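PDB 4R8F: vacuolar aminopeptidase 1 from Saccharomyces cerevisiae S288c, which removes N-terminal amino acids from peptides as a zinc-dependent vacuolar aminopeptidase and serves as the major cargo of the cytoplasm-to-vacuole targeting pathway. Local coordinates for residues T22-S27 / L149-P154; T93-P98 / Q232-L237; G132-Y137 / I145-V150. All blocks are in the same frame, centred on the assembly; numbering follows the deposited sequence.

Interactions 2 and 3 lie in one six-stranded antiparallel sheet, their centres about 12 Å apart. Interaction 2 pairs strands 93-105 and 230-239; interaction 3 pairs 129-137 with 146-151, and 129-137 also borders 230-239, so the four strands run on without a gap. Interaction 1 sets helix 22-34 against 146-151, its centre about 10 Å from that of interaction 3, with which it shares L149 and V150. Y23 of interaction 1 also reaches D234 of interaction 2. Along the chain the helix comes first, then 93-98, the hairpin and finally 232-237. The sheet probably belongs to the dimerization domain inserted in M18 enzymes, and helix 22-34 packs between it and the rest of the subunit, probably helping join them.

Interaction 1: residues T22-S27 / L149-P154; sequences TYHVVS and LVDSTP
The junction between helix 22-34 and strand 146-151, the outermost strand of the six-stranded sheet within this chain, is built on H24 and L149. The methyl CD1 of L149 lies over one face of the imidazole, 4.2 Å from the H24 ring centroid and 17° off its normal, a CH-pi contact. The edge of the same ring turns to the strand's backbone: V150 O sits in the ring plane, 3.2 Å from H24 CE1. With CG beside its own backbone N (chi1 -69°), the H24 ring reaches out to the strand, and a hydrogen bond between ND1 and T21 OG1 helps hold its rotation. The other L149 branch, CD2, packs 3.7 Å from Y23 CB, while S27 CB approaches CD1. Further along, D151 CB comes within 3.8 Å of H24 NE2, the carboxylate being turned 63° from the ring; its negative charge may favour a protonated imidazole. D151 OD1 takes two donors on one face of its plane, T153 N (3.1 Å) and T153 OG1 (2.7 Å), the former closing an Asx turn. Behind the strand V150 faces helix 213-223, D151 touches P20 ahead of helix 22-34, and Y23 OH crosses to D234 of strand 230-239.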
# COMPACT_ATOMS: atom_id res chain seq x y z
N THR A 22 29.20 26.47 -27.39
CA THR A 22 30.58 26.32 -26.94
C THR A 22 31.55 26.75 -28.03
O THR A 22 32.57 27.38 -27.76
CB THR A 22 30.86 24.87 -26.50
OG1 THR A 22 29.93 24.50 -25.48
CG2 THR A 22 32.27 24.74 -25.95
N TYR A 23 31.21 26.41 -29.28
CA TYR A 23 32.00 26.83 -30.43
C TYR A 23 32.14 28.34 -30.50
O TYR A 23 33.24 28.86 -30.71
CB TYR A 23 31.36 26.32 -31.73
CG TYR A 23 31.36 24.82 -31.83
CD1 TYR A 23 32.54 24.12 -32.06
CD2 TYR A 23 30.18 24.09 -31.69
CE1 TYR A 23 32.54 22.74 -32.15
CE2 TYR A 23 30.17 22.71 -31.78
CZ TYR A 23 31.35 22.03 -32.01
OH TYR A 23 31.35 20.66 -32.10
N HIS A 24 31.03 29.05 -30.33
CA HIS A 24 31.04 30.51 -30.37
C HIS A 24 31.89 31.09 -29.24
O HIS A 24 32.62 32.06 -29.45
CB HIS A 24 29.62 31.07 -30.27
CG HIS A 24 28.77 30.81 -31.48
ND1 HIS A 24 28.00 29.68 -31.62
CD2 HIS A 24 28.56 31.55 -32.60
CE1 HIS A 24 27.36 29.72 -32.77
NE2 HIS A 24 27.68 30.85 -33.38
N VAL A 25 31.79 30.50 -28.05
CA VAL A 25 32.49 31.00 -26.88
C VAL A 25 34.01 30.88 -27.03
O VAL A 25 34.74 31.82 -26.71
CB VAL A 25 32.04 30.25 -25.60
CG1 VAL A 25 33.01 30.50 -24.44
CG2 VAL A 25 30.63 30.67 -25.22
N VAL A 26 34.45 29.73 -27.52
CA VAL A 26 35.87 29.47 -27.75
C VAL A 26 36.41 30.38 -28.86
O VAL A 26 37.47 30.97 -28.72
CB VAL A 26 36.10 27.98 -28.10
CG1 VAL A 26 37.45 27.76 -28.76
CG2 VAL A 26 35.99 27.14 -26.83
N SER A 27 35.65 30.48 -29.95
CA SER A 27 35.96 31.38 -31.05
C SER A 27 36.06 32.84 -30.59
O SER A 27 36.95 33.57 -31.01
CB SER A 27 34.90 31.25 -32.14
OG SER A 27 35.13 32.19 -33.19
N LEU A 149 30.56 28.63 -38.29
CA LEU A 149 29.65 28.83 -37.17
C LEU A 149 28.37 29.49 -37.64
O LEU A 149 28.38 30.35 -38.51
CB LEU A 149 30.32 29.65 -36.06
CG LEU A 149 31.53 29.00 -35.39
CD1 LEU A 149 31.80 29.67 -34.05
CD2 LEU A 149 31.37 27.49 -35.19
N VAL A 150 27.27 29.08 -37.03
CA VAL A 150 25.94 29.40 -37.49
C VAL A 150 25.09 29.75 -36.27
O VAL A 150 25.26 29.18 -35.19
CB VAL A 150 25.40 28.21 -38.32
CG1 VAL A 150 24.04 27.72 -37.86
CG2 VAL A 150 25.41 28.55 -39.81
N ASP A 151 24.19 30.72 -36.42
CA ASP A 151 23.42 31.27 -35.30
C ASP A 151 22.19 31.98 -35.85
O ASP A 151 22.30 32.84 -36.71
CB ASP A 151 24.31 32.24 -34.51
CG ASP A 151 23.65 32.77 -33.24
OD1 ASP A 151 22.56 32.29 -32.85
OD2 ASP A 151 24.23 33.68 -32.60
N SER A 152 21.01 31.60 -35.34
CA SER A 152 19.75 32.17 -35.83
C SER A 152 19.31 33.42 -35.06
O SER A 152 18.39 34.10 -35.49
CB SER A 152 18.64 31.12 -35.76
OG SER A 152 18.22 30.90 -34.43
N THR A 153 19.97 33.71 -33.94
CA THR A 153 19.62 34.86 -33.12
C THR A 153 19.45 36.11 -33.99
O THR A 153 20.30 36.36 -34.85
CB THR A 153 20.71 35.12 -32.06
OG1 THR A 153 20.99 33.91 -31.36
CG2 THR A 153 20.29 36.19 -31.06
N PRO A 154 18.40 36.90 -33.79
CA PRO A 154 17.42 36.75 -32.71
C PRO A 154 16.18 35.91 -33.06
O PRO A 154 15.23 35.91 -32.29
CB PRO A 154 17.00 38.19 -32.44
CG PRO A 154 17.06 38.83 -33.79
CD PRO A 154 18.21 38.17 -34.52

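Interaction 2: residues T93-P98 / Q232-L237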
# COMPACT_ATOMS: atom_id res chain seq x y z
N THR A 93 22.08 22.22 -22.71
CA THR A 93 21.28 22.56 -23.88
C THR A 93 20.52 21.37 -24.43
O THR A 93 20.60 20.26 -23.92
CB THR A 93 22.14 23.17 -25.03
OG1 THR A 93 23.36 22.44 -25.16
CG2 THR A 93 22.43 24.65 -24.76
N VAL A 94 19.74 21.66 -25.46
CA VAL A 94 19.09 20.66 -26.27
C VAL A 94 19.91 20.59 -27.54
O VAL A 94 20.32 21.62 -28.08
CB VAL A 94 17.65 21.09 -26.58
CG1 VAL A 94 16.99 20.12 -27.56
CG2 VAL A 94 16.85 21.21 -25.30
N LYS A 95 20.18 19.38 -28.01
CA LYS A 95 20.94 19.19 -29.23
C LYS A 95 20.12 18.51 -30.29
O LYS A 95 19.33 17.61 -30.00
CB LYS A 95 22.19 18.37 -28.95
CG LYS A 95 23.31 19.19 -28.34
CD LYS A 95 24.61 18.42 -28.33
CE LYS A 95 25.71 19.22 -27.65
NZ LYS A 95 26.24 20.32 -28.51
N LEU A 96 20.33 18.96 -31.52
CA LEU A 96 19.74 18.33 -32.68
C LEU A 96 20.35 16.95 -32.79
O LEU A 96 21.57 16.80 -32.73
CB LEU A 96 20.08 19.15 -33.92
CG LEU A 96 19.01 19.25 -35.00
CD1 LEU A 96 17.94 20.24 -34.58
CD2 LEU A 96 19.64 19.66 -36.31
N LYS A 97 19.51 15.92 -32.92
CA LYS A 97 20.02 14.56 -33.08
C LYS A 97 20.68 14.39 -34.45
O LYS A 97 20.35 15.12 -35.39
CB LYS A 97 18.90 13.53 -32.89
CG LYS A 97 18.43 13.39 -31.46
CD LYS A 97 17.84 12.01 -31.22
CE LYS A 97 17.07 11.94 -29.91
NZ LYS A 97 15.61 12.16 -30.13
N PRO A 98 21.64 13.45 -34.57
CA PRO A 98 22.36 13.15 -35.82
C PRO A 98 21.46 12.97 -37.04
O PRO A 98 21.81 13.39 -38.14
CB PRO A 98 23.08 11.84 -35.49
CG PRO A 98 23.30 11.89 -34.02
CD PRO A 98 22.19 12.70 -33.42
N GLN A 232 28.53 17.68 -42.16
CA GLN A 232 28.00 17.33 -40.85
C GLN A 232 27.66 18.58 -40.07
O GLN A 232 28.07 19.68 -40.46
CB GLN A 232 29.03 16.51 -40.06
CG GLN A 232 28.86 15.01 -40.10
CD GLN A 232 27.56 14.54 -39.46
OE1 GLN A 232 26.89 15.29 -38.74
NE2 GLN A 232 27.19 13.29 -39.74
N MET A 233 26.92 18.43 -38.98
CA MET A 233 26.63 19.55 -38.11
C MET A 233 26.44 19.13 -36.66
O MET A 233 26.02 18.01 -36.36
CB MET A 233 25.42 20.34 -38.61
CG MET A 233 24.17 19.52 -38.88
SD MET A 233 22.92 20.50 -39.74
CE MET A 233 23.72 20.80 -41.32
N ASP A 234 26.81 20.04 -35.77
CA ASP A 234 26.63 19.88 -34.34
C ASP A 234 25.92 21.15 -33.85
O ASP A 234 26.57 22.14 -33.51
CB ASP A 234 27.98 19.69 -33.65
CG ASP A 234 27.88 19.51 -32.15
OD1 ASP A 234 26.75 19.44 -31.60
OD2 ASP A 234 28.94 19.43 -31.50
N LEU A 235 24.59 21.10 -33.86
CA LEU A 235 23.76 22.25 -33.56
C LEU A 235 23.04 22.12 -32.23
O LEU A 235 22.57 21.04 -31.87
CB LEU A 235 22.73 22.44 -34.67
CG LEU A 235 23.29 22.58 -36.09
CD1 LEU A 235 22.16 22.71 -37.09
CD2 LEU A 235 24.25 23.76 -36.18
N ASP A 236 22.95 23.24 -31.52
CA ASP A 236 22.23 23.34 -30.26
C ASP A 236 20.93 24.07 -30.48
O ASP A 236 20.77 24.78 -31.48
CB ASP A 236 23.03 24.14 -29.24
CG ASP A 236 24.30 23.44 -28.81
OD1 ASP A 236 24.60 22.35 -29.33
OD2 ASP A 236 25.01 23.99 -27.93
N LEU A 237 20.02 23.90 -29.53
CA LEU A 237 18.88 24.79 -29.35
C LEU A 237 19.07 25.49 -28.01
O LEU A 237 19.31 24.83 -26.98
CB LEU A 237 17.57 24.02 -29.36
CG LEU A 237 17.18 23.38 -30.69
CD1 LEU A 237 15.89 22.59 -30.51
CD2 LEU A 237 17.02 24.42 -31.78
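The carboxylates of D236 and D234 are the flat groups here, and one oxygen of each is met on its syn side by the ammonium of K95, not far from the carboxylate plane. NZ reaches D236 OD1 at 2.7 Å, 15° out of plane, and D234 OD1 at 3.3 Å, 23° out of plane. T93 OG1 stands 3.6 Å from D236 OD2, without a hydrogen bond between them. OD2 of D234 is hydrogen-bonded to Y23 OH. K95 runs alongside D236, both side chains pointing the same way; its chain stays extended until a bend at chi4 (-76°) swings NZ in between the two acids. The backbones beneath pair antiparallel over a short length. L237 N gives a nearly straight bond to V94 O (2.7 Å), L96 N donates to L235 O (3.1 Å), and K95 and D236 form the non-hydrogen-bonded pair between these links. V94 CG1 meets L237 CD1 at 4.0 Å on the sheet face turned away from the charges, and L96 CD2 packs equally close to L235 CD1. Helix 213-223 backs L96 and L235, and T378 of the second subunit packs on K95, whose ammonium also makes a cation-pi contact with Y116. An alanine at K95 would remove the ammonium, and D234 and D236, both buried, would probably be left as neighbouring negative charges without their shared counter-ion. One lysine thus bridges two acids two residues apart on the adjacent strand, a salt-bridge network probably balancing charge in this buried part of the sheet.

Interaction 3: residues G132-Y137 / I145-V150; sequences GGRLLY and IKSALV
Y137 and K146 cross obliquely on one face of the two-stranded ladder, the phenol leaning against its partner so that CZ and CE1 both stand 3.6 Å from K146 CB. CG of Y137 lies between its own N and carbonyl carbon (chi1 74°), which brings the ring back against the neighbouring strand; CE1 then also reaches A148 CB. Further down the same face L135 CD1 packs 3.8 Å from V150 CG2, and this apolar patch is closed by helix 213-223. The opposite face carries R134, L136, S147 and L149. Here the R134 chain, bent at chi2 and chi3, sets S147 OG at the edge of its guanidinium, where NH1 makes only a weak hydrogen bond to it at 3.5 Å; CD lies closer, 3.2 Å from S147 OG. L136 CD2 packs against S147 CB, and L149 CD2 touches R134 CA. The backbones are joined by paired bonds at G133-V150, L135-A148 and Y137-K146; among them L135 N to A148 O measures 2.9 Å and is almost straight. The two glycines belong to the fit: V150 O is already 3.0 Å from G132 CA, and a side chain at G132 would probably collide with it, while the backbone angles of G133 themselves call for glycine. At the far end I145 hydrogen-bonds through its backbone to the second subunit, and S147 and R134 pack on its L470. This is an antiparallel beta hairpin of strands 129-137 and 146-151, the latter outermost in the six-stranded sheet within this chain, with its far end against a second subunit.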
# COMPACT_ATOMS: atom_id res chain seq x y z
N GLY A 132 21.84 26.99 -33.52
CA GLY A 132 23.19 27.46 -33.79
C GLY A 132 24.24 26.45 -33.40
O GLY A 132 23.94 25.48 -32.70
N GLY A 133 25.47 26.67 -33.86
CA GLY A 133 26.58 25.78 -33.56
C GLY A 133 27.51 25.64 -34.75
O GLY A 133 27.73 26.59 -35.50
N ARG A 134 28.02 24.42 -34.94
CA ARG A 134 29.05 24.15 -35.92
C ARG A 134 28.51 23.35 -37.11
O ARG A 134 27.82 22.35 -36.94
CB ARG A 134 30.21 23.40 -35.25
CG ARG A 134 31.17 22.68 -36.19
CD ARG A 134 32.62 23.10 -35.98
NE ARG A 134 33.43 22.14 -35.24
CZ ARG A 134 34.69 22.35 -34.87
NH1 ARG A 134 35.28 23.51 -35.13
NH2 ARG A 134 35.35 21.41 -34.21
N LEU A 135 28.83 23.82 -38.32
CA LEU A 135 28.64 23.05 -39.54
C LEU A 135 30.00 22.66 -40.08
O LEU A 135 30.93 23.44 -40.02
CB LEU A 135 27.93 23.87 -40.62
CG LEU A 135 26.61 24.56 -40.27
CD1 LEU A 135 26.05 25.20 -41.53
CD2 LEU A 135 25.61 23.58 -39.69
N LEU A 136 30.10 21.44 -40.59
CA LEU A 136 31.27 21.04 -41.37
C LEU A 136 30.85 20.99 -42.83
O LEU A 136 29.77 20.49 -43.16
CB LEU A 136 31.80 19.68 -40.92
CG LEU A 136 32.38 19.61 -39.50
CD1 LEU A 136 33.00 18.24 -39.28
CD2 LEU A 136 33.39 20.71 -39.22
N TYR A 137 31.70 21.53 -43.69
CA TYR A 137 31.39 21.59 -45.11
C TYR A 137 32.63 21.41 -45.97
O TYR A 137 33.76 21.62 -45.52
CB TYR A 137 30.70 22.92 -45.44
CG TYR A 137 31.63 24.10 -45.44
CD1 TYR A 137 31.97 24.73 -44.25
CD2 TYR A 137 32.18 24.57 -46.62
CE1 TYR A 137 32.84 25.81 -44.24
CE2 TYR A 137 33.05 25.65 -46.63
CZ TYR A 137 33.37 26.27 -45.44
OH TYR A 137 34.23 27.34 -45.44
N ILE A 145 37.92 19.94 -45.51
CA ILE A 145 36.72 20.01 -44.71
C ILE A 145 36.93 21.15 -43.73
O ILE A 145 37.85 21.12 -42.92
CB ILE A 145 36.41 18.68 -44.02
CG1 ILE A 145 36.40 17.58 -45.10
CG2 ILE A 145 35.07 18.76 -43.29
CD1 ILE A 145 35.76 16.27 -44.70
N LYS A 146 36.09 22.17 -43.87
CA LYS A 146 36.20 23.40 -43.11
C LYS A 146 35.03 23.49 -42.15
O LYS A 146 34.07 22.74 -42.25
CB LYS A 146 36.21 24.60 -44.07
CG LYS A 146 37.47 24.73 -44.92
CD LYS A 146 38.72 24.78 -44.06
CE LYS A 146 39.84 25.59 -44.71
NZ LYS A 146 41.05 25.66 -43.83
N SER A 147 35.14 24.43 -41.22
CA SER A 147 34.12 24.65 -40.21
C SER A 147 33.52 26.03 -40.36
O SER A 147 34.24 26.99 -40.64
CB SER A 147 34.75 24.49 -38.82
OG SER A 147 34.07 25.27 -37.85
N ALA A 148 32.21 26.13 -40.19
CA ALA A 148 31.52 27.42 -40.15
C ALA A 148 30.64 27.46 -38.91
O ALA A 148 30.05 26.45 -38.53
CB ALA A 148 30.69 27.62 -41.40
N LEU A 149 30.56 28.63 -38.29
CA LEU A 149 29.65 28.83 -37.17
C LEU A 149 28.37 29.49 -37.64
O LEU A 149 28.38 30.35 -38.51
CB LEU A 149 30.32 29.65 -36.06
CG LEU A 149 31.53 29.00 -35.39
CD1 LEU A 149 31.80 29.67 -34.05
CD2 LEU A 149 31.37 27.49 -35.19
N VAL A 150 27.27 29.08 -37.03
CA VAL A 150 25.94 29.40 -37.49
C VAL A 150 25.09 29.75 -36.27
O VAL A 150 25.26 29.18 -35.19
CB VAL A 150 25.40 28.21 -38.32
CG1 VAL A 150 24.04 27.72 -37.86
CG2 VAL A 150 25.41 28.55 -39.81